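Local coordinates for protein probable adenylyl-sulfate kinase (Aeropyrum pernix, PDB 2YVU) that probably catalyses the phosphorylation of adenosine 5'-phosphosulfate by ATP to give 3'-phosphoadenylyl sulfate, the activated form of sulfate, at residues 35-40 with 179-184; 43-48 with 79-84; 16-21 with 175-180; 49-54 with 72-77. All blocks are in the same frame, centred on the assembly; numbering follows the deposited sequence.

From the N terminus, strand 14-19 enters interaction 3 first; its partner, helix 170-184, comes at the far end of the chain. Helix 26-39 follows and enters interaction 1. The loops of interactions 3 and 1 overlap and cross, ending on the same stretch of helix and sharing Ser-179 and Leu-180. Nested inside both, strand 44-48 packs against helix 64-82 in interaction 2. Inside that loop again, helix 49-53 meets an earlier part of helix 64-82 in interaction 4. Interactions 1 and 3 fasten the C-terminal helix to the strand and helix flanking the probable P-loop. Interactions 2 and 4 bind helix 64-82 to the edge strand and the short helix after it, beside the second subunit.

Interaction 1. Residues 35-40 with 179-184; sequences DLLQKE and SLVKAV
Leu-37 and Lys-182 mark the closest approach of the two helix ends, with their CA atoms 9.1 Å apart. Leu-37 fills part of this gap. Its CD2 methyl lies 4.3 Å from Val-181 CG1 and 4.2 Å from the methylene Lys-182 CD. Lys-182 is bent twice, at chi2 (-71°) and chi3 (-69°), and this folds its ammonium back toward the C-terminal end of helix 26-39, where Glu-40 follows. There NZ forms a salt bridge of 2.6 Å with Glu-40 OE1, which it meets nearly along the C-O axis. The other oxygen, Glu-40 OE2, has a probable hydrogen bond with Tyr-178 OH of the C-terminal helix. With an alanine in place of Lys-182, Glu-40 OE1 would probably be left without its charged mate and Leu-37 CD2 without the methylene beside it. Inward, Leu-37 packs on Val-44 and Val-181 on Val-16. Two neighbouring helices that lie together on one side of a parallel sheet are characteristic of the layered alpha/beta fold of P-loop kinases.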
loop_
_atom_site.group_PDB
_atom_site.type_symbol
_atom_site.label_atom_id
_atom_site.label_comp_id
_atom_site.label_asym_id
_atom_site.label_seq_id
_atom_site.Cartn_x
_atom_site.Cartn_y
_atom_site.Cartn_z
ATOM N N ASP A 35 -10.119 -13.378 -10.804
ATOM C CA ASP A 35 -11.169 -14.330 -10.442
ATOM C C ASP A 35 -10.662 -15.772 -10.616
ATOM O O ASP A 35 -10.887 -16.622 -9.758
ATOM C CB ASP A 35 -12.408 -14.106 -11.314
ATOM C CG ASP A 35 -13.633 -14.808 -10.767
ATOM O OD1 ASP A 35 -13.922 -14.616 -9.567
ATOM O OD2 ASP A 35 -14.309 -15.547 -11.524
ATOM N N LEU A 36 -9.968 -16.038 -11.724
ATOM C CA LEU A 36 -9.432 -17.375 -11.995
ATOM C C LEU A 36 -8.468 -17.895 -10.927
ATOM O O LEU A 36 -8.569 -19.038 -10.469
ATOM C CB LEU A 36 -8.701 -17.390 -13.342
ATOM C CG LEU A 36 -9.471 -17.236 -14.664
ATOM C CD1 LEU A 36 -8.473 -17.284 -15.830
ATOM C CD2 LEU A 36 -10.502 -18.346 -14.822
ATOM N N LEU A 37 -7.511 -17.061 -10.552
ATOM C CA LEU A 37 -6.518 -17.438 -9.563
ATOM C C LEU A 37 -7.096 -17.575 -8.162
ATOM O O LEU A 37 -6.707 -18.461 -7.418
ATOM C CB LEU A 37 -5.383 -16.413 -9.561
ATOM C CG LEU A 37 -4.672 -16.300 -10.899
ATOM C CD1 LEU A 37 -3.873 -15.015 -10.933
ATOM C CD2 LEU A 37 -3.760 -17.532 -11.106
ATOM N N GLN A 38 -8.002 -16.681 -7.791
ATOM C CA GLN A 38 -8.599 -16.773 -6.469
ATOM C C GLN A 38 -9.371 -18.085 -6.387
ATOM O O GLN A 38 -9.186 -18.858 -5.449
ATOM C CB GLN A 38 -9.512 -15.569 -6.199
ATOM C CG GLN A 38 -8.728 -14.266 -6.014
ATOM C CD GLN A 38 -9.616 -13.036 -5.812
ATOM O OE1 GLN A 38 -10.749 -12.986 -6.292
ATOM N NE2 GLN A 38 -9.088 -12.028 -5.121
ATOM N N LYS A 39 -10.213 -18.357 -7.381
ATOM C CA LYS A 39 -10.970 -19.607 -7.375
ATOM C C LYS A 39 -10.046 -20.815 -7.240
ATOM O O LYS A 39 -10.460 -21.863 -6.764
ATOM C CB LYS A 39 -11.840 -19.709 -8.628
ATOM C CG LYS A 39 -13.090 -18.841 -8.543
ATOM C CD LYS A 39 -13.851 -18.824 -9.865
ATOM C CE LYS A 39 -15.157 -18.036 -9.765
ATOM N NZ LYS A 39 -15.907 -18.023 -11.068
ATOM N N GLU A 40 -8.787 -20.668 -7.639
ATOM C CA GLU A 40 -7.827 -21.762 -7.503
ATOM C C GLU A 40 -7.172 -21.716 -6.129
ATOM O O GLU A 40 -6.335 -22.552 -5.806
ATOM C CB GLU A 40 -6.746 -21.690 -8.585
ATOM C CG GLU A 40 -7.260 -21.994 -9.975
ATOM C CD GLU A 40 -6.148 -22.101 -11.008
ATOM O OE1 GLU A 40 -4.973 -22.256 -10.621
ATOM O OE2 GLU A 40 -6.458 -22.048 -12.213
ATOM N N SER A 179 -1.756 -18.371 -18.639
ATOM C CA SER A 179 -0.722 -19.387 -18.891
ATOM C C SER A 179 0.668 -18.887 -18.513
ATOM O O SER A 179 1.473 -19.645 -17.966
ATOM C CB SER A 179 -0.723 -19.815 -20.359
ATOM O OG SER A 179 -1.917 -20.504 -20.689
ATOM N N LEU A 180 0.948 -17.613 -18.801
ATOM C CA LEU A 180 2.247 -17.007 -18.465
ATOM C C LEU A 180 2.355 -16.954 -16.932
ATOM O O LEU A 180 3.365 -17.365 -16.348
ATOM C CB LEU A 180 2.350 -15.571 -19.033
ATOM C CG LEU A 180 3.704 -14.879 -19.327
ATOM C CD1 LEU A 180 3.643 -13.383 -18.949
ATOM C CD2 LEU A 180 4.824 -15.541 -18.567
ATOM N N VAL A 181 1.308 -16.456 -16.279
ATOM C CA VAL A 181 1.316 -16.363 -14.819
ATOM C C VAL A 181 1.560 -17.736 -14.182
ATOM O O VAL A 181 2.419 -17.883 -13.315
ATOM C CB VAL A 181 -0.030 -15.797 -14.282
ATOM C CG1 VAL A 181 -0.146 -16.057 -12.791
ATOM C CG2 VAL A 181 -0.099 -14.277 -14.541
ATOM N N LYS A 182 0.795 -18.738 -14.609
ATOM C CA LYS A 182 0.952 -20.076 -14.044
ATOM C C LYS A 182 2.331 -20.651 -14.352
ATOM O O LYS A 182 2.881 -21.420 -13.571
ATOM C CB LYS A 182 -0.141 -21.010 -14.579
ATOM C CG LYS A 182 -1.536 -20.629 -14.115
ATOM C CD LYS A 182 -1.764 -20.914 -12.621
ATOM C CE LYS A 182 -1.810 -22.425 -12.366
ATOM N NZ LYS A 182 -2.436 -22.793 -11.065
ATOM N N ALA A 183 2.898 -20.263 -15.484
ATOM C CA ALA A 183 4.212 -20.767 -15.843
ATOM C C ALA A 183 5.257 -20.189 -14.913
ATOM O O ALA A 183 6.260 -20.829 -14.625
ATOM C CB ALA A 183 4.540 -20.410 -17.285
ATOM N N VAL A 184 5.016 -18.982 -14.426
ATOM C CA VAL A 184 5.977 -18.325 -13.551
ATOM C C VAL A 184 5.847 -18.659 -12.060
ATOM O O VAL A 184 6.858 -18.844 -11.377
ATOM C CB VAL A 184 5.900 -16.775 -13.727
ATOM C CG1 VAL A 184 6.749 -16.067 -12.675
ATOM C CG2 VAL A 184 6.384 -16.386 -15.117
#

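Interaction 2. Residues 43-48 with 79-84; sequences RVEVLD and RLLARN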
loop_
_atom_site.group_PDB
_atom_site.type_symbol
_atom_site.label_atom_id
_atom_site.label_comp_id
_atom_site.label_asym_id
_atom_site.label_seq_id
_atom_site.Cartn_x
_atom_site.Cartn_y
_atom_site.Cartn_z
ATOM N N ARG A 43 -3.712 -16.153 -3.131
ATOM C CA ARG A 43 -3.982 -14.859 -2.514
ATOM C C ARG A 43 -3.733 -13.903 -3.663
ATOM O O ARG A 43 -2.647 -13.922 -4.248
ATOM C CB ARG A 43 -2.961 -14.549 -1.426
ATOM C CG ARG A 43 -2.724 -15.666 -0.435
ATOM C CD ARG A 43 -3.573 -15.470 0.782
ATOM N NE ARG A 43 -2.874 -15.924 1.980
ATOM C CZ ARG A 43 -3.353 -15.789 3.212
ATOM N NH1 ARG A 43 -4.535 -15.212 3.396
ATOM N NH2 ARG A 43 -2.652 -16.231 4.254
ATOM N N VAL A 44 -4.717 -13.066 -3.978
ATOM C CA VAL A 44 -4.599 -12.113 -5.079
ATOM C C VAL A 44 -5.143 -10.732 -4.710
ATOM O O VAL A 44 -6.107 -10.618 -3.941
ATOM C CB VAL A 44 -5.416 -12.575 -6.306
ATOM C CG1 VAL A 44 -5.118 -11.667 -7.500
ATOM C CG2 VAL A 44 -5.100 -14.036 -6.647
ATOM N N GLU A 45 -4.498 -9.689 -5.225
ATOM C CA GLU A 45 -4.981 -8.331 -5.028
ATOM C C GLU A 45 -4.877 -7.625 -6.349
ATOM O O GLU A 45 -3.845 -7.695 -7.015
ATOM C CB GLU A 45 -4.170 -7.570 -4.000
ATOM C CG GLU A 45 -4.358 -8.085 -2.596
ATOM C CD GLU A 45 -5.735 -7.763 -2.056
ATOM O OE1 GLU A 45 -6.447 -6.958 -2.682
ATOM O OE2 GLU A 45 -6.091 -8.292 -1.003
ATOM N N VAL A 46 -5.959 -6.955 -6.732
ATOM C CA VAL A 46 -5.989 -6.210 -7.962
ATOM C C VAL A 46 -5.915 -4.754 -7.532
ATOM O O VAL A 46 -6.749 -4.300 -6.760
ATOM C CB VAL A 46 -7.312 -6.419 -8.721
ATOM C CG1 VAL A 46 -7.363 -5.502 -9.913
ATOM C CG2 VAL A 46 -7.447 -7.857 -9.169
ATOM N N LEU A 47 -4.903 -4.038 -8.008
ATOM C CA LEU A 47 -4.751 -2.635 -7.686
ATOM C C LEU A 47 -4.974 -1.872 -8.980
ATOM O O LEU A 47 -4.358 -2.179 -9.998
ATOM C CB LEU A 47 -3.342 -2.337 -7.125
ATOM C CG LEU A 47 -2.862 -3.172 -5.926
ATOM C CD1 LEU A 47 -1.425 -2.815 -5.584
ATOM C CD2 LEU A 47 -3.755 -2.936 -4.714
ATOM N N ASP A 48 -5.879 -0.898 -8.953
ATOM C CA ASP A 48 -6.139 -0.104 -10.142
ATOM C C ASP A 48 -6.351 1.360 -9.771
ATOM O O ASP A 48 -6.401 1.698 -8.594
ATOM C CB ASP A 48 -7.340 -0.672 -10.903
ATOM C CG ASP A 48 -8.595 -0.715 -10.057
ATOM O OD1 ASP A 48 -9.156 0.356 -9.764
ATOM O OD2 ASP A 48 -9.011 -1.825 -9.660
ATOM N N ARG A 79 5.150 -4.416 -3.929
ATOM C CA ARG A 79 6.320 -5.145 -3.466
ATOM C C ARG A 79 6.060 -5.772 -2.082
ATOM O O ARG A 79 6.381 -6.943 -1.838
ATOM C CB ARG A 79 7.516 -4.183 -3.450
ATOM C CG ARG A 79 8.740 -4.656 -2.681
ATOM C CD ARG A 79 9.913 -3.693 -2.921
ATOM N NE ARG A 79 11.069 -3.947 -2.060
ATOM C CZ ARG A 79 12.246 -3.328 -2.180
ATOM N NH1 ARG A 79 12.439 -2.418 -3.128
ATOM N NH2 ARG A 79 13.231 -3.603 -1.340
ATOM N N LEU A 80 5.461 -4.995 -1.181
ATOM C CA LEU A 80 5.151 -5.496 0.145
ATOM C C LEU A 80 4.180 -6.671 0.071
ATOM O O LEU A 80 4.356 -7.671 0.749
ATOM C CB LEU A 80 4.532 -4.395 1.000
ATOM C CG LEU A 80 5.408 -3.677 2.029
ATOM C CD1 LEU A 80 6.786 -3.437 1.495
ATOM C CD2 LEU A 80 4.720 -2.357 2.400
ATOM N N LEU A 81 3.141 -6.551 -0.735
ATOM C CA LEU A 81 2.180 -7.647 -0.820
ATOM C C LEU A 81 2.846 -8.886 -1.422
ATOM O O LEU A 81 2.711 -10.007 -0.911
ATOM C CB LEU A 81 0.972 -7.232 -1.673
ATOM C CG LEU A 81 -0.047 -6.257 -1.042
ATOM C CD1 LEU A 81 -0.944 -5.645 -2.125
ATOM C CD2 LEU A 81 -0.899 -6.991 -0.013
ATOM N N ALA A 82 3.586 -8.675 -2.501
ATOM C CA ALA A 82 4.218 -9.787 -3.191
ATOM C C ALA A 82 5.263 -10.518 -2.359
ATOM O O ALA A 82 5.371 -11.742 -2.447
ATOM C CB ALA A 82 4.818 -9.304 -4.519
ATOM N N ARG A 83 6.038 -9.793 -1.559
ATOM C CA ARG A 83 7.026 -10.474 -0.736
ATOM C C ARG A 83 6.325 -11.265 0.359
ATOM O O ARG A 83 6.970 -12.028 1.082
ATOM C CB ARG A 83 8.054 -9.495 -0.133
ATOM C CG ARG A 83 7.597 -8.599 1.011
ATOM C CD ARG A 83 8.685 -7.559 1.223
ATOM N NE ARG A 83 8.529 -6.725 2.417
ATOM C CZ ARG A 83 9.264 -5.637 2.633
ATOM N NH1 ARG A 83 10.175 -5.278 1.730
ATOM N NH2 ARG A 83 9.118 -4.923 3.744
ATOM N N ASN A 84 5.008 -11.090 0.492
ATOM C CA ASN A 84 4.281 -11.861 1.494
ATOM C C ASN A 84 3.380 -12.902 0.861
ATOM O O ASN A 84 2.360 -13.267 1.428
ATOM C CB ASN A 84 3.478 -10.947 2.426
ATOM C CG ASN A 84 4.372 -10.226 3.429
ATOM O OD1 ASN A 84 4.833 -10.820 4.398
ATOM N ND2 ASN A 84 4.643 -8.957 3.178
#
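Glu-45 and Leu-47 on strand 44-48 meet Leu-81 on helix 64-82 within a beta-alpha-beta crossover that leads from this edge strand to its parallel neighbour, strand 87-91. One methyl does most of the touching. Leu-81 CD1 reaches in to the strand, 4.2 Å from Glu-45 CB and 4.5 Å from Leu-47 CD1. The CA atoms of Glu-45 and Leu-81 are 8.3 Å apart, and no hydrogen bond crosses between them. Val-88 of strand 87-91 packs against both leucines.

The Glu-45 chain bends at chi2 (-70°), and its carboxylate turns to the second subunit. Arg-83 of the second subunit meets OE2 through NE in an intersubunit salt bridge, and Asn-84 of the second subunit gives it a hydrogen bond from ND2. The same residues in this chain are held in place locally. Asn-84 ND2 donates to Leu-80 O at 2.8 Å, with an angle of 153° at the hydrogen. Leu-80 CD1 lies over the centre of one face of the Arg-83 guanidinium, 3.5 Å above its plane. Arg-83 NH1 has a further partner in Glu-110.

The helix thus meets the strand through carbon alone, whereas the buried Glu-45 carboxylate is satisfied across the dimer interface. Arg-83 of the second subunit would probably keep it ionised.

Interaction 3. Residues 16-21 with 175-180; sequences VWLTGL and SYLYSL
No aromatic face or edge enters where Leu-177 meets Val-16 and Leu-18. The nearby rings serve other neighbours. Trp-17 meets Phe-114 with the ring planes at about 30°, and its NE1 is hydrogen-bonded to OG of Ser-94, the probable phosphoserine site. The peptide carbonyl of Ser-175 is the flat group approached on both sides: Ser-179 N and Ser-179 OG reach its oxygen from opposite faces, each at 3.2 Å.

The contact itself is aliphatic. Leu-177 spreads its two methyls over the strand. CD1 lies 4.0 Å from Leu-18 CD2, and CD2 lies 4.3 Å from Val-16 CG1. The side chains of Leu-18 and Leu-177 cross obliquely. In Leu-18, CG stands beside the backbone N (chi1 -52°), and this brings CD2 to the helix. Ile-117 of the next strand touches all three residues, and Ile-29 and Leu-33 of helix 26-39 pack on Leu-177, so the leucine is wedged into a buried apolar layer.

Strand 14-19 runs on into Gly-20 and Leu-21, which probably belong to the ATP site, as in related kinases. A central parallel strand that feeds a glycine-rich phosphate-binding loop, the P-loop or Walker A motif, is the hallmark of P-loop NTPases.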
loop_
_atom_site.group_PDB
_atom_site.type_symbol
_atom_site.label_atom_id
_atom_site.label_comp_id
_atom_site.label_asym_id
_atom_site.label_seq_id
_atom_site.Cartn_x
_atom_site.Cartn_y
_atom_site.Cartn_z
ATOM N N VAL A 16 1.958 -8.449 -11.661
ATOM C CA VAL A 16 1.567 -8.443 -13.052
ATOM C C VAL A 16 1.143 -6.999 -13.296
ATOM O O VAL A 16 0.173 -6.518 -12.694
ATOM C CB VAL A 16 0.375 -9.392 -13.312
ATOM C CG1 VAL A 16 -0.004 -9.332 -14.777
ATOM C CG2 VAL A 16 0.718 -10.788 -12.873
ATOM N N TRP A 17 1.882 -6.313 -14.162
ATOM C CA TRP A 17 1.632 -4.909 -14.468
ATOM C C TRP A 17 0.997 -4.683 -15.834
ATOM O O TRP A 17 1.684 -4.747 -16.871
ATOM C CB TRP A 17 2.945 -4.133 -14.371
ATOM C CG TRP A 17 2.771 -2.644 -14.386
ATOM C CD1 TRP A 17 2.681 -1.832 -15.491
ATOM C CD2 TRP A 17 2.549 -1.804 -13.252
ATOM N NE1 TRP A 17 2.409 -0.534 -15.107
ATOM C CE2 TRP A 17 2.313 -0.491 -13.740
ATOM C CE3 TRP A 17 2.521 -2.027 -11.864
ATOM C CZ2 TRP A 17 2.038 0.580 -12.894
ATOM C CZ3 TRP A 17 2.252 -0.961 -11.030
ATOM C CH2 TRP A 17 2.011 0.330 -11.546
ATOM N N LEU A 18 -0.312 -4.411 -15.866
ATOM C CA LEU A 18 -0.935 -4.206 -17.166
ATOM C C LEU A 18 -0.755 -2.757 -17.606
ATOM O O LEU A 18 -1.115 -1.829 -16.883
ATOM C CB LEU A 18 -2.418 -4.555 -17.105
ATOM C CG LEU A 18 -2.772 -5.932 -16.518
ATOM C CD1 LEU A 18 -4.247 -5.959 -16.156
ATOM C CD2 LEU A 18 -2.450 -7.031 -17.500
ATOM N N THR A 19 -0.195 -2.553 -18.791
ATOM C CA THR A 19 -0.018 -1.197 -19.275
ATOM C C THR A 19 -0.686 -1.078 -20.647
ATOM O O THR A 19 -0.606 -1.987 -21.487
ATOM C CB THR A 19 1.493 -0.807 -19.361
ATOM O OG1 THR A 19 1.625 0.498 -19.932
ATOM C CG2 THR A 19 2.258 -1.798 -20.221
ATOM N N GLY A 20 -1.366 0.045 -20.855
ATOM C CA GLY A 20 -2.058 0.275 -22.097
ATOM C C GLY A 20 -2.905 1.527 -21.985
ATOM O O GLY A 20 -3.011 2.110 -20.912
ATOM N N LEU A 21 -3.506 1.932 -23.096
ATOM C CA LEU A 21 -4.327 3.128 -23.138
ATOM C C LEU A 21 -5.621 2.972 -22.371
ATOM O O LEU A 21 -6.135 1.862 -22.219
ATOM C CB LEU A 21 -4.667 3.486 -24.599
ATOM C CG LEU A 21 -3.558 4.000 -25.525
ATOM C CD1 LEU A 21 -4.083 4.078 -26.960
ATOM C CD2 LEU A 21 -3.073 5.359 -25.053
ATOM N N SER A 175 -6.914 -16.030 -20.947
ATOM C CA SER A 175 -6.361 -17.366 -20.963
ATOM C C SER A 175 -4.880 -17.351 -21.310
ATOM O O SER A 175 -4.105 -18.131 -20.777
ATOM C CB SER A 175 -7.131 -18.206 -21.995
ATOM O OG SER A 175 -6.591 -19.500 -22.111
ATOM N N TYR A 176 -4.487 -16.453 -22.205
ATOM C CA TYR A 176 -3.088 -16.363 -22.614
ATOM C C TYR A 176 -2.246 -15.817 -21.470
ATOM O O TYR A 176 -1.136 -16.292 -21.238
ATOM C CB TYR A 176 -2.984 -15.467 -23.858
ATOM C CG TYR A 176 -1.655 -15.462 -24.606
ATOM C CD1 TYR A 176 -0.980 -16.651 -24.910
ATOM C CD2 TYR A 176 -1.112 -14.262 -25.076
ATOM C CE1 TYR A 176 0.191 -16.645 -25.664
ATOM C CE2 TYR A 176 0.066 -14.239 -25.833
ATOM C CZ TYR A 176 0.711 -15.437 -26.124
ATOM O OH TYR A 176 1.876 -15.409 -26.866
ATOM N N LEU A 177 -2.779 -14.827 -20.748
ATOM C CA LEU A 177 -2.070 -14.202 -19.613
ATOM C C LEU A 177 -1.975 -15.186 -18.458
ATOM O O LEU A 177 -0.970 -15.257 -17.756
ATOM C CB LEU A 177 -2.829 -12.949 -19.118
ATOM C CG LEU A 177 -2.098 -11.696 -18.575
ATOM C CD1 LEU A 177 -2.969 -10.985 -17.542
ATOM C CD2 LEU A 177 -0.765 -12.040 -17.980
ATOM N N TYR A 178 -3.059 -15.925 -18.256
ATOM C CA TYR A 178 -3.121 -16.925 -17.205
ATOM C C TYR A 178 -2.036 -17.978 -17.397
ATOM O O TYR A 178 -1.451 -18.428 -16.424
ATOM C CB TYR A 178 -4.513 -17.572 -17.197
ATOM C CG TYR A 178 -4.627 -18.810 -16.319
ATOM C CD1 TYR A 178 -4.138 -20.044 -16.755
ATOM C CD2 TYR A 178 -5.231 -18.746 -15.060
ATOM C CE1 TYR A 178 -4.248 -21.180 -15.967
ATOM C CE2 TYR A 178 -5.346 -19.887 -14.256
ATOM C CZ TYR A 178 -4.852 -21.095 -14.720
ATOM O OH TYR A 178 -4.953 -22.218 -13.951
ATOM N N SER A 179 -1.756 -18.371 -18.639
ATOM C CA SER A 179 -0.722 -19.387 -18.891
ATOM C C SER A 179 0.668 -18.887 -18.513
ATOM O O SER A 179 1.473 -19.645 -17.966
ATOM C CB SER A 179 -0.723 -19.815 -20.359
ATOM O OG SER A 179 -1.917 -20.504 -20.689
ATOM N N LEU A 180 0.948 -17.613 -18.801
ATOM C CA LEU A 180 2.247 -17.007 -18.465
ATOM C C LEU A 180 2.355 -16.954 -16.932
ATOM O O LEU A 180 3.365 -17.365 -16.348
ATOM C CB LEU A 180 2.350 -15.571 -19.033
ATOM C CG LEU A 180 3.704 -14.879 -19.327
ATOM C CD1 LEU A 180 3.643 -13.383 -18.949
ATOM C CD2 LEU A 180 4.824 -15.541 -18.567
#

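Interaction 4. Residues 49-54 with 72-77; sequences GDWART and KRIAWI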
loop_
_atom_site.group_PDB
_atom_site.type_symbol
_atom_site.label_atom_id
_atom_site.label_comp_id
_atom_site.label_asym_id
_atom_site.label_seq_id
_atom_site.Cartn_x
_atom_site.Cartn_y
_atom_site.Cartn_z
ATOM N N GLY A 49 -6.446 2.227 -10.773
ATOM C CA GLY A 49 -6.615 3.655 -10.528
ATOM C C GLY A 49 -7.869 4.069 -9.791
ATOM O O GLY A 49 -7.830 4.926 -8.913
ATOM N N ASP A 50 -8.995 3.466 -10.136
ATOM C CA ASP A 50 -10.237 3.809 -9.473
ATOM C C ASP A 50 -10.146 3.497 -7.980
ATOM O O ASP A 50 -10.644 4.254 -7.146
ATOM C CB ASP A 50 -11.409 3.068 -10.131
ATOM C CG ASP A 50 -11.799 3.677 -11.482
ATOM O OD1 ASP A 50 -11.068 4.564 -11.978
ATOM O OD2 ASP A 50 -12.834 3.266 -12.056
ATOM N N TRP A 51 -9.502 2.395 -7.634
ATOM C CA TRP A 51 -9.354 2.047 -6.226
ATOM C C TRP A 51 -8.413 3.041 -5.569
ATOM O O TRP A 51 -8.736 3.647 -4.552
ATOM C CB TRP A 51 -8.777 0.638 -6.077
ATOM C CG TRP A 51 -8.217 0.364 -4.714
ATOM C CD1 TRP A 51 -8.923 0.089 -3.571
ATOM C CD2 TRP A 51 -6.833 0.384 -4.336
ATOM N NE1 TRP A 51 -8.058 -0.063 -2.508
ATOM C CE2 TRP A 51 -6.772 0.113 -2.949
ATOM C CE3 TRP A 51 -5.639 0.607 -5.033
ATOM C CZ2 TRP A 51 -5.562 0.058 -2.248
ATOM C CZ3 TRP A 51 -4.443 0.552 -4.338
ATOM C CH2 TRP A 51 -4.412 0.280 -2.957
ATOM N N ALA A 52 -7.240 3.210 -6.166
ATOM C CA ALA A 52 -6.223 4.112 -5.627
ATOM C C ALA A 52 -6.732 5.534 -5.423
ATOM O O ALA A 52 -6.404 6.189 -4.436
ATOM C CB ALA A 52 -5.011 4.135 -6.559
ATOM N N ARG A 53 -7.526 6.006 -6.375
ATOM C CA ARG A 53 -8.057 7.353 -6.357
ATOM C C ARG A 53 -8.850 7.693 -5.097
ATOM O O ARG A 53 -8.909 8.849 -4.698
ATOM C CB ARG A 53 -8.910 7.557 -7.605
ATOM C CG ARG A 53 -9.345 8.982 -7.873
ATOM C CD ARG A 53 -10.212 9.015 -9.121
ATOM N NE ARG A 53 -11.064 7.831 -9.167
ATOM C CZ ARG A 53 -12.128 7.696 -9.950
ATOM N NH1 ARG A 53 -12.489 8.682 -10.770
ATOM N NH2 ARG A 53 -12.829 6.568 -9.910
ATOM N N THR A 54 -9.458 6.699 -4.458
ATOM C CA THR A 54 -10.210 6.987 -3.249
ATOM C C THR A 54 -9.532 6.435 -2.009
ATOM O O THR A 54 -10.110 6.475 -0.919
ATOM C CB THR A 54 -11.642 6.406 -3.303
ATOM O OG1 THR A 54 -11.576 4.983 -3.435
ATOM C CG2 THR A 54 -12.408 6.995 -4.479
ATOM N N LYS A 72 5.290 5.202 -7.886
ATOM C CA LYS A 72 6.331 4.686 -7.010
ATOM C C LYS A 72 5.634 4.114 -5.767
ATOM O O LYS A 72 6.028 3.096 -5.214
ATOM C CB LYS A 72 7.276 5.814 -6.598
ATOM C CG LYS A 72 8.252 5.410 -5.500
ATOM C CD LYS A 72 9.201 6.549 -5.162
ATOM C CE LYS A 72 10.296 6.082 -4.202
ATOM N NZ LYS A 72 11.239 7.196 -3.846
ATOM N N ARG A 73 4.588 4.796 -5.333
ATOM C CA ARG A 73 3.838 4.366 -4.179
ATOM C C ARG A 73 3.179 3.024 -4.450
ATOM O O ARG A 73 3.205 2.131 -3.607
ATOM C CB ARG A 73 2.786 5.410 -3.847
ATOM C CG ARG A 73 1.920 5.026 -2.711
ATOM C CD ARG A 73 1.392 6.278 -2.094
ATOM N NE ARG A 73 0.506 6.938 -3.008
ATOM C CZ ARG A 73 0.502 8.242 -3.238
ATOM N NH1 ARG A 73 1.352 9.056 -2.616
ATOM N NH2 ARG A 73 -0.367 8.720 -4.098
ATOM N N ILE A 74 2.585 2.886 -5.631
ATOM C CA ILE A 74 1.944 1.630 -5.998
ATOM C C ILE A 74 2.974 0.511 -6.039
ATOM O O ILE A 74 2.706 -0.597 -5.599
ATOM C CB ILE A 74 1.263 1.722 -7.380
ATOM C CG1 ILE A 74 0.055 2.669 -7.299
ATOM C CG2 ILE A 74 0.821 0.331 -7.835
ATOM C CD1 ILE A 74 -0.930 2.313 -6.180
ATOM N N ALA A 75 4.155 0.816 -6.582
ATOM C CA ALA A 75 5.236 -0.159 -6.685
ATOM C C ALA A 75 5.625 -0.693 -5.291
ATOM O O ALA A 75 5.936 -1.861 -5.104
ATOM C CB ALA A 75 6.442 0.501 -7.340
ATOM N N TRP A 76 5.609 0.171 -4.302
ATOM C CA TRP A 76 5.974 -0.295 -2.979
ATOM C C TRP A 76 4.917 -1.166 -2.341
ATOM O O TRP A 76 5.247 -2.174 -1.708
ATOM C CB TRP A 76 6.304 0.884 -2.098
ATOM C CG TRP A 76 7.758 1.200 -2.214
ATOM C CD1 TRP A 76 8.341 2.164 -2.987
ATOM C CD2 TRP A 76 8.822 0.502 -1.564
ATOM N NE1 TRP A 76 9.704 2.110 -2.852
ATOM C CE2 TRP A 76 10.027 1.100 -1.982
ATOM C CE3 TRP A 76 8.868 -0.574 -0.666
ATOM C CZ2 TRP A 76 11.277 0.658 -1.529
ATOM C CZ3 TRP A 76 10.114 -1.015 -0.212
ATOM C CH2 TRP A 76 11.300 -0.395 -0.646
ATOM N N ILE A 77 3.651 -0.784 -2.525
ATOM C CA ILE A 77 2.526 -1.534 -1.980
ATOM C C ILE A 77 2.536 -2.907 -2.648
ATOM O O ILE A 77 2.329 -3.927 -2.002
ATOM C CB ILE A 77 1.195 -0.830 -2.284
ATOM C CG1 ILE A 77 1.160 0.534 -1.577
ATOM C CG2 ILE A 77 0.025 -1.723 -1.905
ATOM C CD1 ILE A 77 -0.068 1.428 -1.927
#
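Ile-74 CD1 is the atom on which the contact turns. It sits at the edge of the Trp-51 ring, near the ring plane, 4.3 Å from CZ3. The same methyl is 4.5 Å from Ala-52 CB. A bent side chain, with chi2 at -53°, sends CD1 out toward the short helix, whose nearest CA, that of Ala-52, is 8.5 Å from the CA of Ile-74. Phe-92 packs on both Ala-52 and Ile-74, and Val-56 packs on Trp-51 and Ile-77. Helix 49-53 comes straight after strand 44-48, the edge strand of the parallel sheet in this P-loop kinase fold. Asp-48 is its N-cap, with OD1 accepting from Trp-51 N. Arg-53 NH2 lies 3.4 Å from Asp-50 OD1, a pairing of charge without a directed N-H. The outermost layer is the second subunit. Its Trp-76 meets the Trp-51 ring in a T-shaped (edge-to-face) stack, its Ile-77 packs on Ile-77 of this chain, and its Glu-58 takes a salt bridge from Lys-72 NZ.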